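Local coordinates for protein endolysin (PDB 3QAY) that probably cleaves the amide bond between N-acetylmuramic acid and L-alanine in clostridial peptidoglycan, as a zinc-dependent phage amidase, at residues I4-G9 with I82-N87; E97-S102 with A141-S146. All coordinates share one frame; numbering follows the deposited sequence.

Interaction 1: residues I4-G9 with I82-N87; sequences ICITVG and IELHLN. With ZN (zinc ion), chain E.
Thr7 and Glu83 meet where two neighbouring parallel strands of the amidase α/β sheet, 3-8 and 80-87, run side by side toward the zinc site. The hydroxyl OG1 of Thr7 donates to OE2 of Glu83 over 2.8 Å, using the carboxylate's anti lone pair. Thr7 OG1 stands between its own backbone N and carbonyl carbon (chi1 59°), which turns it to the carboxylate. Glu83 OE1 accepts from His85 NE2 at 2.7 Å, lying almost in the imidazole plane; with NE2 thus engaged, ND1 faces the zinc. Lys69 forms a salt bridge to Glu83 OE2, so both oxygens of this acid are engaged and its rotation is fixed. Behind this group, backbone bonds alternate from Ile82 N to Cys5 O, Thr7 N to Ile82 O and Leu84 N to Thr7 O, ending with Gly9 N to Leu84 O. On the other face of the sheet, Ile6 CG2 packs on Leu84 CD1 at 3.8 Å, under helix 27-44. His10 and Glu27 join His85 on the metal, whose bond to His85 ND1 is 2.0 Å long. Gly9 CA sits over one face of the same imidazole, 4.1 Å from its centroid.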
ATOM      1  N   ILE A   4       1.193  13.085   3.830  1.00 14.13           N
ATOM      2  CA  ILE A   4       1.346  11.665   3.550  1.00 12.66           C
ATOM      3  C   ILE A   4       1.407  11.422   2.051  1.00 12.26           C
ATOM      4  O   ILE A   4       0.664  12.029   1.278  1.00 12.40           O
ATOM      5  CB  ILE A   4       0.178  10.838   4.152  1.00 12.28           C
ATOM      6  CG1 ILE A   4       0.041  11.098   5.649  1.00 12.43           C
ATOM      7  CG2 ILE A   4       0.391   9.350   3.921  1.00 10.89           C
ATOM      8  CD1 ILE A   4      -1.105  10.333   6.306  1.00 12.21           C
ATOM      9  N   CYS A   5       2.306  10.537   1.641  1.00 11.54           N
ATOM     10  CA  CYS A   5       2.403  10.148   0.240  1.00 10.98           C
ATOM     11  C   CYS A   5       1.917   8.723   0.117  1.00 10.21           C
ATOM     12  O   CYS A   5       2.347   7.863   0.882  1.00  9.88           O
ATOM     13  CB  CYS A   5       3.842  10.229  -0.249  1.00 11.04           C
ATOM     14  SG  CYS A   5       4.054   9.795  -2.006  1.00 11.76           S
ATOM     15  N   ILE A   6       1.006   8.482  -0.826  1.00  9.62           N
ATOM     16  CA  ILE A   6       0.560   7.131  -1.139  1.00  9.02           C
ATOM     17  C   ILE A   6       1.002   6.811  -2.559  1.00  8.98           C
ATOM     18  O   ILE A   6       0.579   7.478  -3.506  1.00  9.31           O
ATOM     19  CB  ILE A   6      -0.977   6.974  -1.059  1.00  8.68           C
ATOM     20  CG1 ILE A   6      -1.491   7.299   0.340  1.00  8.92           C
ATOM     21  CG2 ILE A   6      -1.395   5.544  -1.422  1.00  8.50           C
ATOM     22  CD1 ILE A   6      -3.016   7.358   0.421  1.00  7.38           C
ATOM     23  N   THR A   7       1.879   5.821  -2.702  1.00  8.49           N
ATOM     24  CA  THR A   7       2.224   5.312  -4.017  1.00  8.44           C
ATOM     25  C   THR A   7       1.446   4.029  -4.282  1.00  7.93           C
ATOM     26  O   THR A   7       1.207   3.244  -3.369  1.00  7.29           O
ATOM     27  CB  THR A   7       3.726   5.038  -4.163  1.00  8.35           C
ATOM     28  OG1 THR A   7       4.148   4.091  -3.184  1.00  9.67           O
ATOM     29  CG2 THR A   7       4.526   6.318  -4.003  1.00  8.53           C
ATOM     30  N   VAL A   8       1.025   3.844  -5.532  1.00  7.88           N
ATOM     31  CA  VAL A   8       0.447   2.585  -5.971  1.00  7.59           C
ATOM     32  C   VAL A   8       1.564   1.750  -6.582  1.00  7.82           C
ATOM     33  O   VAL A   8       2.269   2.204  -7.484  1.00  7.36           O
ATOM     34  CB  VAL A   8      -0.678   2.804  -6.998  1.00  8.25           C
ATOM     35  CG1 VAL A   8      -1.069   1.497  -7.675  1.00  7.09           C
ATOM     36  CG2 VAL A   8      -1.887   3.464  -6.317  1.00  8.22           C
ATOM     37  N   GLY A   9       1.731   0.535  -6.067  1.00  7.47           N
ATOM     38  CA  GLY A   9       2.736  -0.376  -6.565  1.00  7.66           C
ATOM     39  C   GLY A   9       2.454  -0.829  -7.985  1.00  7.94           C
ATOM     40  O   GLY A   9       1.296  -0.928  -8.401  1.00  8.13           O
ATOM     41  N   ILE A  82       3.381   5.564   2.104  1.00  7.72           N
ATOM     42  CA  ILE A  82       2.722   4.266   2.102  1.00  7.38           C
ATOM     43  C   ILE A  82       2.669   3.795   0.658  1.00  6.97           C
ATOM     44  O   ILE A  82       2.197   4.536  -0.208  1.00  6.91           O
ATOM     45  CB  ILE A  82       1.268   4.354   2.631  1.00  7.08           C
ATOM     46  CG1 ILE A  82       1.239   4.785   4.097  1.00  6.87           C
ATOM     47  CG2 ILE A  82       0.548   3.014   2.462  1.00  7.86           C
ATOM     48  CD1 ILE A  82      -0.106   5.324   4.535  1.00  7.26           C
ATOM     49  N   GLU A  83       3.171   2.594   0.383  1.00  6.53           N
ATOM     50  CA  GLU A  83       2.968   1.986  -0.934  1.00  6.59           C
ATOM     51  C   GLU A  83       2.027   0.798  -0.817  1.00  6.39           C
ATOM     52  O   GLU A  83       2.222  -0.080   0.016  1.00  5.96           O
ATOM     53  CB  GLU A  83       4.270   1.554  -1.602  1.00  6.71           C
ATOM     54  CG  GLU A  83       4.047   1.070  -3.045  1.00  6.75           C
ATOM     55  CD  GLU A  83       5.315   1.049  -3.864  1.00  8.36           C
ATOM     56  OE1 GLU A  83       5.937  -0.030  -3.943  1.00  9.50           O
ATOM     57  OE2 GLU A  83       5.700   2.110  -4.415  1.00  8.72           O
ATOM     58  N   LEU A  84       1.020   0.790  -1.682  1.00  6.50           N
ATOM     59  CA  LEU A  84      -0.046  -0.187  -1.643  1.00  6.19           C
ATOM     60  C   LEU A  84       0.265  -1.336  -2.577  1.00  6.62           C
ATOM     61  O   LEU A  84       0.517  -1.135  -3.782  1.00  6.53           O
ATOM     62  CB  LEU A  84      -1.373   0.465  -2.050  1.00  6.20           C
ATOM     63  CG  LEU A  84      -1.875   1.584  -1.135  1.00  5.95           C
ATOM     64  CD1 LEU A  84      -3.185   2.158  -1.661  1.00  6.28           C
ATOM     65  CD2 LEU A  84      -2.044   1.063   0.281  1.00  6.23           C
ATOM     66  N   HIS A  85       0.251  -2.537  -2.002  1.00  6.71           N
ATOM     67  CA  HIS A  85       0.383  -3.784  -2.733  1.00  7.10           C
ATOM     68  C   HIS A  85      -0.694  -4.776  -2.305  1.00  7.28           C
ATOM     69  O   HIS A  85      -1.401  -4.576  -1.313  1.00  6.28           O
ATOM     70  CB  HIS A  85       1.757  -4.412  -2.474  1.00  7.36           C
ATOM     71  CG  HIS A  85       2.882  -3.699  -3.157  1.00  8.13           C
ATOM     72  ND1 HIS A  85       3.436  -4.143  -4.337  1.00  8.87           N
ATOM     73  CD2 HIS A  85       3.551  -2.569  -2.828  1.00  9.07           C
ATOM     74  CE1 HIS A  85       4.403  -3.321  -4.704  1.00  9.67           C
ATOM     75  NE2 HIS A  85       4.490  -2.353  -3.809  1.00  9.54           N
ATOM     76  N   LEU A  86      -0.817  -5.835  -3.100  1.00  7.65           N
ATOM     77  CA  LEU A  86      -1.518  -7.039  -2.706  1.00  8.19           C
ATOM     78  C   LEU A  86      -0.506  -8.168  -2.836  1.00  9.03           C
ATOM     79  O   LEU A  86       0.419  -8.099  -3.661  1.00  9.30           O
ATOM     80  CB  LEU A  86      -2.737  -7.307  -3.595  1.00  8.25           C
ATOM     81  CG  LEU A  86      -3.955  -6.384  -3.490  1.00  8.16           C
ATOM     82  CD1 LEU A  86      -5.103  -6.909  -4.348  1.00  7.35           C
ATOM     83  CD2 LEU A  86      -4.426  -6.198  -2.052  1.00  6.88           C
ATOM     84  N   ASN A  87      -0.678  -9.191  -2.010  1.00  9.52           N
ATOM     85  CA  ASN A  87       0.243 -10.306  -1.943  1.00 10.50           C
ATOM     86  C   ASN A  87      -0.179 -11.395  -2.913  1.00 11.19           C
ATOM     87  O   ASN A  87      -1.246 -11.320  -3.530  1.00 10.80           O
ATOM     88  CB  ASN A  87       0.291 -10.855  -0.509  1.00 10.82           C
ATOM     89  CG  ASN A  87       1.700 -11.186  -0.041  1.00 11.28           C
ATOM     90  OD1 ASN A  87       2.529 -11.678  -0.811  1.00 11.06           O
ATOM     91  ND2 ASN A  87       1.973 -10.924   1.240  1.00 11.53           N
TER
HETATM   92 ZN    ZN E 180       3.091  -5.801  -5.391  1.00  9.00          ZN
HETATM   93  O   HOH W   1      -0.192  -2.241  -6.347  1.00  5.64           O
HETATM   94  O   HOH W   2       5.489  -6.170  -5.481  1.00 13.81           O

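Interaction 2: residues E97-S102 with A141-S146; sequences EVLYYS and AVLIES
Val98 packs against both Val142 and Ile144 on the tight side of this antiparallel pairing. Its CG1, anti to the backbone N (chi1 176°), reaches across to Val142 CB at 3.8 Å, while CG2 lies alongside Ile144 CG2 at 4.1 Å, the two side chains pointing the same way. Ala109, Ile112 and Cys113 of helix 103-116 close over Val98 from that face. On the reverse face Leu99 and Leu143 sit opposite each other, touching through their CB atoms, with Leu131 against both.

The backbone is equally close here: Leu99 and Leu143 form a hydrogen-bonded pair, both N-to-O bonds measuring 2.8 Å. Glu97 and Glu145 form the next such pair, joined by Glu145 N to Glu97 O at 2.9 Å and by a more bent bond from Glu97 N to Glu145 O. In this mixed six-stranded sheet, strand 140-148 runs parallel to 80-87, and the direction reverses at strand 96-100, which 122-127 follows in parallel.

The two acids share a face but part at their ends. Glu97 extends to Arg123 and Lys126, which hold OE2 by salt bridges. Glu145 bends at chi2 (-106°), and its CB rests on Glu97 O at 3.4 Å. Glu97 OE1 and Glu145 OE1 stay 5.2 Å apart, and the basic pair on Glu97 would probably soften the repulsion between the two acids.

Toward Tyr100 the pairing slackens. The Tyr100 ring leads away from Val142, and it is Tyr100 CB that comes near Val142 CG1. Beyond it a water replaces the direct bond, accepting from Tyr101 N and donating to Ala141 O at 2.7 Å. Ser102 then begins helix 103-116 as its N-cap, with OG taking the N-H of Gly105.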
ATOM      1  N   GLU A  97       0.035  -8.062   5.789  1.00 12.93           N
ATOM      2  CA  GLU A  97       1.450  -8.007   6.071  1.00 13.36           C
ATOM      3  C   GLU A  97       1.937  -6.600   5.720  1.00 12.47           C
ATOM      4  O   GLU A  97       1.506  -6.039   4.719  1.00 11.91           O
ATOM      5  CB  GLU A  97       2.085  -9.064   5.186  1.00 14.11           C
ATOM      6  CG  GLU A  97       3.549  -9.131   5.116  1.00 15.60           C
ATOM      7  CD  GLU A  97       3.962 -10.351   4.333  1.00 16.77           C
ATOM      8  OE1 GLU A  97       4.477 -10.206   3.206  1.00 16.33           O
ATOM      9  OE2 GLU A  97       3.711 -11.462   4.836  1.00 19.11           O
ATOM     10  N   VAL A  98       2.801  -6.020   6.551  1.00 12.26           N
ATOM     11  CA  VAL A  98       3.338  -4.684   6.280  1.00 11.41           C
ATOM     12  C   VAL A  98       4.870  -4.696   6.377  1.00 11.67           C
ATOM     13  O   VAL A  98       5.432  -5.109   7.397  1.00 12.02           O
ATOM     14  CB  VAL A  98       2.740  -3.619   7.239  1.00 11.56           C
ATOM     15  CG1 VAL A  98       3.377  -2.252   7.003  1.00 11.23           C
ATOM     16  CG2 VAL A  98       1.215  -3.546   7.089  1.00 10.00           C
ATOM     17  N   LEU A  99       5.533  -4.247   5.310  1.00 10.91           N
ATOM     18  CA  LEU A  99       6.996  -4.219   5.265  1.00 11.27           C
ATOM     19  C   LEU A  99       7.503  -2.839   5.663  1.00 10.87           C
ATOM     20  O   LEU A  99       6.915  -1.819   5.286  1.00 10.42           O
ATOM     21  CB  LEU A  99       7.504  -4.608   3.873  1.00 11.22           C
ATOM     22  CG  LEU A  99       6.871  -5.873   3.281  1.00 12.06           C
ATOM     23  CD1 LEU A  99       7.529  -6.262   1.953  1.00 11.81           C
ATOM     24  CD2 LEU A  99       6.946  -7.029   4.269  1.00 12.69           C
ATOM     25  N   TYR A 100       8.576  -2.809   6.448  1.00 11.08           N
ATOM     26  CA  TYR A 100       9.107  -1.560   6.982  1.00 11.11           C
ATOM     27  C   TYR A 100      10.638  -1.573   6.971  1.00 11.55           C
ATOM     28  O   TYR A 100      11.265  -2.619   6.741  1.00 11.18           O
ATOM     29  CB  TYR A 100       8.581  -1.316   8.399  1.00 11.19           C
ATOM     30  CG  TYR A 100       9.128  -2.298   9.406  1.00 12.63           C
ATOM     31  CD1 TYR A 100      10.308  -2.036  10.088  1.00 13.43           C
ATOM     32  CD2 TYR A 100       8.472  -3.498   9.664  1.00 12.81           C
ATOM     33  CE1 TYR A 100      10.822  -2.939  11.006  1.00 14.43           C
ATOM     34  CE2 TYR A 100       8.976  -4.407  10.588  1.00 14.49           C
ATOM     35  CZ  TYR A 100      10.152  -4.115  11.256  1.00 15.08           C
ATOM     36  OH  TYR A 100      10.666  -5.010  12.161  1.00 16.52           O
ATOM     37  N   TYR A 101      11.216  -0.401   7.229  1.00 11.46           N
ATOM     38  CA  TYR A 101      12.666  -0.183   7.116  1.00 12.20           C
ATOM     39  C   TYR A 101      13.335   0.207   8.426  1.00 13.10           C
ATOM     40  O   TYR A 101      14.504  -0.088   8.622  1.00 13.96           O
ATOM     41  CB  TYR A 101      12.945   0.906   6.075  1.00 11.90           C
ATOM     42  CG  TYR A 101      14.411   1.072   5.727  1.00 11.89           C
ATOM     43  CD1 TYR A 101      15.042   0.174   4.892  1.00 12.17           C
ATOM     44  CD2 TYR A 101      15.158   2.120   6.248  1.00 13.11           C
ATOM     45  CE1 TYR A 101      16.380   0.302   4.568  1.00 13.46           C
ATOM     46  CE2 TYR A 101      16.503   2.266   5.936  1.00 14.47           C
ATOM     47  CZ  TYR A 101      17.108   1.345   5.089  1.00 14.31           C
ATOM     48  OH  TYR A 101      18.431   1.467   4.752  1.00 15.50           O
ATOM     49  N   SER A 102      12.597   0.872   9.313  1.00 13.54           N
ATOM     50  CA  SER A 102      13.166   1.458  10.524  1.00 14.46           C
ATOM     51  C   SER A 102      12.303   1.167  11.748  1.00 15.11           C
ATOM     52  O   SER A 102      11.204   0.623  11.638  1.00 14.11           O
ATOM     53  CB  SER A 102      13.265   2.968  10.347  1.00 14.39           C
ATOM     54  OG  SER A 102      11.979   3.514  10.100  1.00 13.08           O
ATOM     55  N   ALA A 141       8.810   5.058   5.688  1.00 10.52           N
ATOM     56  CA  ALA A 141       7.977   4.393   4.693  1.00  9.90           C
ATOM     57  C   ALA A 141       7.506   3.027   5.165  1.00  9.98           C
ATOM     58  O   ALA A 141       8.201   2.351   5.928  1.00 10.49           O
ATOM     59  CB  ALA A 141       8.723   4.258   3.386  1.00  9.90           C
ATOM     60  N   VAL A 142       6.311   2.642   4.713  1.00  9.38           N
ATOM     61  CA  VAL A 142       5.822   1.282   4.876  1.00  9.10           C
ATOM     62  C   VAL A 142       5.215   0.786   3.569  1.00  8.74           C
ATOM     63  O   VAL A 142       4.656   1.556   2.794  1.00  8.53           O
ATOM     64  CB  VAL A 142       4.803   1.148   6.035  1.00  8.96           C
ATOM     65  CG1 VAL A 142       5.476   1.462   7.350  1.00  9.16           C
ATOM     66  CG2 VAL A 142       3.600   2.043   5.821  1.00  9.68           C
ATOM     67  N   LEU A 143       5.368  -0.506   3.319  1.00  8.58           N
ATOM     68  CA  LEU A 143       4.776  -1.130   2.160  1.00  8.46           C
ATOM     69  C   LEU A 143       3.682  -2.036   2.678  1.00  8.18           C
ATOM     70  O   LEU A 143       3.954  -2.980   3.421  1.00  8.36           O
ATOM     71  CB  LEU A 143       5.834  -1.910   1.392  1.00  8.56           C
ATOM     72  CG  LEU A 143       5.438  -2.529   0.052  1.00  9.11           C
ATOM     73  CD1 LEU A 143       6.681  -2.947  -0.712  1.00  9.67           C
ATOM     74  CD2 LEU A 143       4.501  -3.719   0.230  1.00  8.29           C
ATOM     75  N   ILE A 144       2.442  -1.740   2.306  1.00  8.06           N
ATOM     76  CA  ILE A 144       1.303  -2.514   2.789  1.00  8.29           C
ATOM     77  C   ILE A 144       0.886  -3.563   1.762  1.00  8.49           C
ATOM     78  O   ILE A 144       0.578  -3.240   0.601  1.00  7.70           O
ATOM     79  CB  ILE A 144       0.094  -1.620   3.141  1.00  8.39           C
ATOM     80  CG1 ILE A 144       0.511  -0.502   4.099  1.00  7.84           C
ATOM     81  CG2 ILE A 144      -1.016  -2.462   3.774  1.00  9.03           C
ATOM     82  CD1 ILE A 144      -0.606   0.488   4.418  1.00  7.26           C
ATOM     83  N   GLU A 145       0.913  -4.824   2.199  1.00  8.74           N
ATOM     84  CA  GLU A 145       0.344  -5.931   1.450  1.00  9.34           C
ATOM     85  C   GLU A 145      -0.988  -6.267   2.130  1.00  9.16           C
ATOM     86  O   GLU A 145      -1.035  -7.096   3.045  1.00  8.89           O
ATOM     87  CB  GLU A 145       1.295  -7.134   1.478  1.00 10.22           C
ATOM     88  CG  GLU A 145       2.699  -6.834   0.932  1.00 12.19           C
ATOM     89  CD  GLU A 145       2.960  -7.416  -0.451  1.00 15.48           C
ATOM     90  OE1 GLU A 145       2.142  -8.218  -0.942  1.00 17.66           O
ATOM     91  OE2 GLU A 145       4.007  -7.085  -1.040  1.00 18.52           O
ATOM     92  N   SER A 146      -2.055  -5.612   1.673  1.00  8.88           N
ATOM     93  CA  SER A 146      -3.354  -5.613   2.374  1.00  9.31           C
ATOM     94  C   SER A 146      -3.985  -6.993   2.514  1.00  9.72           C
ATOM     95  O   SER A 146      -4.528  -7.328   3.573  1.00 10.40           O
ATOM     96  CB  SER A 146      -4.347  -4.684   1.663  1.00  9.13           C
ATOM     97  OG  SER A 146      -3.972  -3.323   1.787  1.00  9.10           O
TER
HETATM   98  O   HOH W   3      10.214   2.011   7.619  1.00  7.66           O

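Interactions 1 and 2 belong to one sheet, their centres about 9 Å apart, and the pairing of strand 80-87 with strand 140-148 joins them. Probable hydrogen bonds run from His85 N to Ile144 O at 2.7 Å and from Ile144 N to Glu83 O at 2.8 Å, so the strand carrying the zinc ligand is held from both sides, by 4-9 and by 141-146. Ile82 also touches Ile144, and His85 touches Leu143 and Glu145. The Glu145 side chain comes within about 5 Å of the zinc ion, and the side chains of Glu145 and His85 each lie about 3 Å from a bound phosphate, probably from the crystallisation liquor, that may mark a pocket beside the metal.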